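Local coordinates for SmhA (Serratia marcescens, PDB 7A27), which is the A component of Smh, a tripartite alpha-pore-forming toxin that probably perforates target membranes, captured here in its soluble form, at residues A16-I21 and A299-E304. Residues are numbered along the deposited sequence; the frame is centred on the assembly and turned at random.
Sequences AMHISI and ALLPTE
Met-17 buries more surface than any other residue here, its sulfur set between Leu-300 and Glu-304 one helical turn apart: SD lies 3.8 Å from Leu-300 CB and comes near CG of Glu-304. With CG anti to the backbone N (chi1 -165°) the side chain heads for the other segment, and bends at chi2 and chi3 bring CE to 3.9 Å from Leu-300 CB. Beyond CG, the Glu-304 carboxylate turns to the start of the same helix, 14-37, where OE1 accepts a hydrogen bond from Thr-13 N. His-18 follows, its CE1 3.8 Å from Leu-301 CD1, the methyl approaching the ring obliquely. Its ND1 is hydrogen-bonded to Leu-14 O, which should restrict ring rotation, and Tyr-80 meets the ring edge-to-face. This is lateral packing in the elongated helical bundle of an alpha-pore-forming toxin: helix 14-37 meets the chain where helix 272-299 gives way to helix 301-321, and Met-17 and Leu-301 have the nearest CA atoms, 7.0 Å apart. Ser-20 turns back to its own helix, OG donating to Met-17 O (3.1 Å) from 33° outside the carbonyl plane. Ile-21 completes the apolar surface, CD1 meeting Leu-301 CD2 at 4.1 Å; Leu-79 and Ala-126 also touch Leu-301.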
# COMPACT_ATOMS: atom_id res chain seq x y z
N ALA A 16 2.23 2.47 14.47
CA ALA A 16 3.27 1.86 13.60
C ALA A 16 2.60 0.92 12.59
O ALA A 16 2.95 0.94 11.41
CB ALA A 16 4.28 1.14 14.44
N MET A 17 1.67 0.10 13.05
CA MET A 17 0.98 -0.91 12.22
C MET A 17 0.27 -0.21 11.07
O MET A 17 0.35 -0.74 9.97
CB MET A 17 -0.01 -1.73 13.05
CG MET A 17 -0.47 -2.99 12.35
SD MET A 17 -0.72 -4.29 13.51
CE MET A 17 0.99 -4.72 13.83
N HIS A 18 -0.38 0.95 11.30
CA HIS A 18 -1.09 1.73 10.25
C HIS A 18 -0.05 2.33 9.29
O HIS A 18 -0.31 2.30 8.07
CB HIS A 18 -2.02 2.79 10.84
CG HIS A 18 -3.37 2.31 11.24
ND1 HIS A 18 -3.66 1.86 12.50
CD2 HIS A 18 -4.54 2.22 10.55
CE1 HIS A 18 -4.94 1.52 12.56
NE2 HIS A 18 -5.51 1.75 11.39
N ILE A 19 1.07 2.82 9.80
CA ILE A 19 2.18 3.38 8.97
C ILE A 19 2.73 2.27 8.04
O ILE A 19 2.90 2.54 6.85
CB ILE A 19 3.24 4.02 9.88
CG1 ILE A 19 2.67 5.27 10.57
CG2 ILE A 19 4.52 4.32 9.13
CD1 ILE A 19 3.58 5.91 11.59
N SER A 20 2.96 1.05 8.54
CA SER A 20 3.51 -0.04 7.70
C SER A 20 2.47 -0.44 6.64
O SER A 20 2.90 -0.93 5.57
CB SER A 20 3.99 -1.23 8.50
OG SER A 20 2.91 -2.04 8.93
N ILE A 21 1.17 -0.23 6.90
CA ILE A 21 0.09 -0.51 5.91
C ILE A 21 0.13 0.60 4.86
O ILE A 21 0.21 0.25 3.66
CB ILE A 21 -1.30 -0.64 6.54
CG1 ILE A 21 -1.39 -1.90 7.41
CG2 ILE A 21 -2.38 -0.63 5.46
CD1 ILE A 21 -2.63 -1.99 8.28
N ALA A 299 -3.05 -8.34 7.87
CA ALA A 299 -3.37 -9.59 8.60
C ALA A 299 -3.21 -9.37 10.11
O ALA A 299 -3.95 -9.99 10.89
CB ALA A 299 -2.47 -10.70 8.14
N LEU A 300 -2.31 -8.50 10.53
CA LEU A 300 -1.98 -8.29 11.97
C LEU A 300 -2.91 -7.24 12.61
O LEU A 300 -2.94 -7.18 13.86
CB LEU A 300 -0.52 -7.86 12.11
CG LEU A 300 0.56 -8.61 11.32
CD1 LEU A 300 1.88 -7.85 11.45
CD2 LEU A 300 0.71 -10.06 11.77
N LEU A 301 -3.65 -6.47 11.81
CA LEU A 301 -4.46 -5.32 12.32
C LEU A 301 -5.62 -5.79 13.21
O LEU A 301 -5.81 -5.23 14.28
CB LEU A 301 -4.95 -4.48 11.14
CG LEU A 301 -5.68 -3.19 11.53
CD1 LEU A 301 -4.80 -2.27 12.35
CD2 LEU A 301 -6.14 -2.46 10.29
N PRO A 302 -6.43 -6.80 12.81
CA PRO A 302 -7.52 -7.27 13.67
C PRO A 302 -7.01 -7.66 15.07
O PRO A 302 -7.57 -7.22 16.05
CB PRO A 302 -8.05 -8.50 12.89
CG PRO A 302 -7.70 -8.23 11.46
CD PRO A 302 -6.36 -7.54 11.56
N THR A 303 -5.94 -8.45 15.14
CA THR A 303 -5.28 -8.86 16.40
C THR A 303 -4.94 -7.62 17.22
O THR A 303 -5.24 -7.62 18.42
CB THR A 303 -4.03 -9.69 16.09
OG1 THR A 303 -4.48 -10.75 15.24
CG2 THR A 303 -3.31 -10.19 17.33
N GLU A 304 -4.37 -6.58 16.61
CA GLU A 304 -3.97 -5.36 17.35
C GLU A 304 -5.20 -4.64 17.90
O GLU A 304 -5.09 -4.14 19.02
CB GLU A 304 -3.03 -4.46 16.56
CG GLU A 304 -1.57 -4.84 16.77
CD GLU A 304 -0.99 -4.59 18.16
OE1 GLU A 304 -1.20 -3.48 18.70
OE2 GLU A 304 -0.32 -5.48 18.70